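Long-range contact in uncharacterized protein (Parabacteroides merdae ATCC 43184, PDB 5BMT), which is of unknown function but has an immunoglobulin-like fold and an N-terminal region assigned to a lipoprotein OB-domain family: residues S205-Y210 / W224-I229. Residues are numbered along the deposited sequence; the frame is centred on the assembly and turned at random.
Sequences SYRVKY and WGYSKI
G225 and Y210 make a hydrogen-bonded antiparallel pair, G225 N donating to Y210 O at 2.8 Å and Y210 N donating to G225 O at 2.9 Å. Two residues on, S227 grips V208 differently. Its backbone N still donates to V208 O, but V208 N turns to the serine hydroxyl, reaching S227 OG at 2.9 Å, nearly straight at the hydrogen (165°). That OG sits between its own backbone N and carbonyl carbon (chi1 75°), from where it also donates to K228 O. The S227 side chain thus takes the place of a main-chain acceptor for V208 N. The Y210 ring folds back over the glycine, with G225 CA 3.9 Å from the ring centroid in a CH-pi contact. At the ring's edge a water joins Y210 OH to Y226 O. K209 and Y226 lie on the other side of the sheet, and the R207 guanidinium comes up against the Y226 ring. Y226 CD2 sits over the face of that guanidinium, 3.4 Å from R207 CZ, the two planes 22° apart, while T158 takes the NE proton. Beside it K209 CB touches the Y226 ring, and the bent lysine end crosses the W224 face: CE is 3.7 Å from the six-membered ring centroid, with NZ behind it at 4.7 Å in a cation-pi contact. Both cationic side chains therefore pack against aromatic rings, and the S227 hydroxyl ties V208 N to the K228 carbonyl.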
ATOM      1  N   SER A 205     -11.906   8.017   4.870  1.00 15.42           N
ATOM      2  CA  SER A 205     -12.369   6.873   4.082  1.00 15.17           C
ATOM      3  C   SER A 205     -12.007   7.110   2.641  1.00 17.28           C
ATOM      4  O   SER A 205     -12.238   8.211   2.120  1.00 16.04           O
ATOM      5  CB  SER A 205     -13.881   6.697   4.201  1.00 18.34           C
ATOM      6  OG  SER A 205     -14.284   6.387   5.522  1.00 19.90           O
ATOM      7  N   TYR A 206     -11.450   6.101   1.983  1.00 15.03           N
ATOM      8  CA  TYR A 206     -11.131   6.263   0.569  1.00 14.65           C
ATOM      9  C   TYR A 206     -11.286   4.941  -0.170  1.00 18.06           C
ATOM     10  O   TYR A 206     -11.381   3.870   0.441  1.00 17.28           O
ATOM     11  CB  TYR A 206      -9.711   6.833   0.371  1.00 15.02           C
ATOM     12  CG  TYR A 206      -8.611   5.816   0.611  1.00 14.20           C
ATOM     13  CD1 TYR A 206      -8.091   5.605   1.889  1.00 16.34           C
ATOM     14  CD2 TYR A 206      -8.075   5.079  -0.443  1.00 14.05           C
ATOM     15  CE1 TYR A 206      -7.105   4.637   2.118  1.00 16.19           C
ATOM     16  CE2 TYR A 206      -7.030   4.166  -0.239  1.00 14.04           C
ATOM     17  CZ  TYR A 206      -6.587   3.908   1.051  1.00 16.74           C
ATOM     18  OH  TYR A 206      -5.643   2.930   1.252  1.00 17.05           O
ATOM     19  N   ARG A 207     -11.322   5.023  -1.488  1.00 15.29           N
ATOM     20  CA  ARG A 207     -11.324   3.829  -2.313  1.00 14.97           C
ATOM     21  C   ARG A 207     -10.442   4.090  -3.517  1.00 16.15           C
ATOM     22  O   ARG A 207     -10.126   5.252  -3.796  1.00 16.12           O
ATOM     23  CB  ARG A 207     -12.733   3.431  -2.730  1.00 16.38           C
ATOM     24  CG  ARG A 207     -13.367   4.525  -3.564  1.00 18.18           C
ATOM     25  CD  ARG A 207     -14.767   4.127  -3.905  1.00 24.65           C
ATOM     26  NE  ARG A 207     -15.391   5.137  -4.747  1.00 25.98           N
ATOM     27  CZ  ARG A 207     -16.540   4.942  -5.380  1.00 40.45           C
ATOM     28  NH1 ARG A 207     -17.156   3.772  -5.302  1.00 33.63           N
ATOM     29  NH2 ARG A 207     -17.059   5.898  -6.129  1.00 32.71           N
ATOM     30  N   VAL A 208     -10.085   3.033  -4.245  1.00 12.94           N
ATOM     31  CA  VAL A 208      -9.238   3.148  -5.426  1.00 13.23           C
ATOM     32  C   VAL A 208     -10.020   2.667  -6.626  1.00 17.09           C
ATOM     33  O   VAL A 208     -10.485   1.524  -6.625  1.00 17.76           O
ATOM     34  CB  VAL A 208      -7.915   2.364  -5.267  1.00 15.57           C
ATOM     35  CG1 VAL A 208      -7.053   2.486  -6.534  1.00 15.53           C
ATOM     36  CG2 VAL A 208      -7.125   2.865  -4.061  1.00 15.62           C
ATOM     37  N   LYS A 209     -10.142   3.535  -7.661  1.00 13.85           N
ATOM     38  CA  LYS A 209     -10.787   3.145  -8.895  1.00 14.86           C
ATOM     39  C   LYS A 209      -9.720   2.724  -9.915  1.00 17.93           C
ATOM     40  O   LYS A 209      -8.558   3.149  -9.854  1.00 17.33           O
ATOM     41  CB  LYS A 209     -11.695   4.246  -9.403  1.00 20.10           C
ATOM     42  CG  LYS A 209     -11.081   5.406 -10.097  1.00 25.62           C
ATOM     43  CD  LYS A 209     -12.246   6.157 -10.818  1.00 25.21           C
ATOM     44  CE  LYS A 209     -11.779   6.936 -12.019  1.00 44.55           C
ATOM     45  NZ  LYS A 209     -12.240   8.352 -11.983  1.00 52.25           N
ATOM     46  N   TYR A 210     -10.095   1.843 -10.824  1.00 13.96           N
ATOM     47  CA  TYR A 210      -9.154   1.337 -11.801  1.00 13.08           C
ATOM     48  C   TYR A 210      -9.884   0.986 -13.097  1.00 15.74           C
ATOM     49  O   TYR A 210     -11.078   0.697 -13.057  1.00 15.29           O
ATOM     50  CB  TYR A 210      -8.430   0.071 -11.244  1.00 14.34           C
ATOM     51  CG  TYR A 210      -9.376  -1.031 -10.798  1.00 13.93           C
ATOM     52  CD1 TYR A 210      -9.849  -1.979 -11.701  1.00 15.46           C
ATOM     53  CD2 TYR A 210      -9.799  -1.120  -9.476  1.00 14.54           C
ATOM     54  CE1 TYR A 210     -10.717  -2.990 -11.297  1.00 15.42           C
ATOM     55  CE2 TYR A 210     -10.671  -2.125  -9.056  1.00 15.39           C
ATOM     56  CZ  TYR A 210     -11.124  -3.064  -9.972  1.00 15.45           C
ATOM     57  OH  TYR A 210     -11.977  -4.075  -9.587  1.00 17.90           O
ATOM     58  N   TRP A 224     -15.092   1.393 -15.148  1.00 17.28           N
ATOM     59  CA  TRP A 224     -14.156   1.386 -14.019  1.00 16.89           C
ATOM     60  C   TRP A 224     -14.622   0.455 -12.934  1.00 18.67           C
ATOM     61  O   TRP A 224     -15.839   0.288 -12.721  1.00 19.79           O
ATOM     62  CB  TRP A 224     -14.073   2.808 -13.428  1.00 16.97           C
ATOM     63  CG  TRP A 224     -13.646   3.857 -14.413  1.00 19.15           C
ATOM     64  CD1 TRP A 224     -14.435   4.497 -15.332  1.00 23.09           C
ATOM     65  CD2 TRP A 224     -12.313   4.309 -14.638  1.00 19.23           C
ATOM     66  NE1 TRP A 224     -13.678   5.387 -16.060  1.00 24.14           N
ATOM     67  CE2 TRP A 224     -12.371   5.298 -15.646  1.00 24.32           C
ATOM     68  CE3 TRP A 224     -11.073   4.027 -14.027  1.00 20.08           C
ATOM     69  CZ2 TRP A 224     -11.229   5.967 -16.094  1.00 22.83           C
ATOM     70  CZ3 TRP A 224      -9.943   4.692 -14.478  1.00 21.94           C
ATOM     71  CH2 TRP A 224     -10.029   5.649 -15.496  1.00 23.01           C
ATOM     72  N   GLY A 225     -13.649  -0.113 -12.240  1.00 15.07           N
ATOM     73  CA  GLY A 225     -13.883  -0.928 -11.055  1.00 15.07           C
ATOM     74  C   GLY A 225     -13.461  -0.124  -9.844  1.00 17.45           C
ATOM     75  O   GLY A 225     -12.711   0.859  -9.968  1.00 15.56           O
ATOM     76  N   TYR A 226     -13.901  -0.542  -8.650  1.00 16.28           N
ATOM     77  CA  TYR A 226     -13.576   0.166  -7.418  1.00 15.53           C
ATOM     78  C   TYR A 226     -13.221  -0.827  -6.349  1.00 17.53           C
ATOM     79  O   TYR A 226     -13.907  -1.864  -6.193  1.00 16.67           O
ATOM     80  CB  TYR A 226     -14.787   1.019  -6.934  1.00 18.23           C
ATOM     81  CG  TYR A 226     -15.216   2.071  -7.938  1.00 20.88           C
ATOM     82  CD1 TYR A 226     -16.070   1.754  -8.993  1.00 23.40           C
ATOM     83  CD2 TYR A 226     -14.747   3.380  -7.845  1.00 22.86           C
ATOM     84  CE1 TYR A 226     -16.417   2.702  -9.962  1.00 23.89           C
ATOM     85  CE2 TYR A 226     -15.133   4.353  -8.776  1.00 24.41           C
ATOM     86  CZ  TYR A 226     -15.949   4.003  -9.842  1.00 29.65           C
ATOM     87  OH  TYR A 226     -16.308   4.942 -10.780  1.00 33.25           O
ATOM     88  N   SER A 227     -12.202  -0.501  -5.586  1.00 15.13           N
ATOM     89  CA  SER A 227     -11.835  -1.315  -4.430  1.00 13.56           C
ATOM     90  C   SER A 227     -12.886  -1.175  -3.343  1.00 15.63           C
ATOM     91  O   SER A 227     -13.736  -0.283  -3.395  1.00 17.57           O
ATOM     92  CB  SER A 227     -10.500  -0.810  -3.862  1.00 15.16           C
ATOM     93  OG  SER A 227     -10.637   0.419  -3.146  1.00 15.66           O
ATOM     94  N   LYS A 228     -12.769  -2.006  -2.312  1.00 15.52           N
ATOM     95  CA  LYS A 228     -13.531  -1.801  -1.101  1.00 16.89           C
ATOM     96  C   LYS A 228     -13.061  -0.497  -0.460  1.00 18.05           C
ATOM     97  O   LYS A 228     -11.968   0.009  -0.784  1.00 18.17           O
ATOM     98  CB  LYS A 228     -13.283  -2.951  -0.110  1.00 19.52           C
ATOM     99  CG  LYS A 228     -13.817  -4.282  -0.555  1.00 29.95           C
ATOM    100  CD  LYS A 228     -13.888  -5.258   0.623  1.00 46.29           C
ATOM    101  CE  LYS A 228     -12.557  -5.831   1.070  1.00 63.98           C
ATOM    102  NZ  LYS A 228     -12.643  -6.401   2.440  1.00 76.11           N
ATOM    103  N   ILE A 229     -13.856   0.039   0.461  1.00 16.16           N
ATOM    104  CA  ILE A 229     -13.454   1.228   1.176  1.00 14.76           C
ATOM    105  C   ILE A 229     -12.357   0.875   2.198  1.00 18.59           C
ATOM    106  O   ILE A 229     -12.420  -0.152   2.895  1.00 20.03           O
ATOM    107  CB  ILE A 229     -14.690   1.872   1.844  1.00 17.38           C
ATOM    108  CG1 ILE A 229     -15.664   2.401   0.755  1.00 18.49           C
ATOM    109  CG2 ILE A 229     -14.296   2.980   2.869  1.00 20.16           C
ATOM    110  CD1 ILE A 229     -17.112   2.620   1.264  1.00 25.65           C
TER
HETATM  111  O   HOH W   1     -12.739  -4.199  -6.923  1.00 17.23           O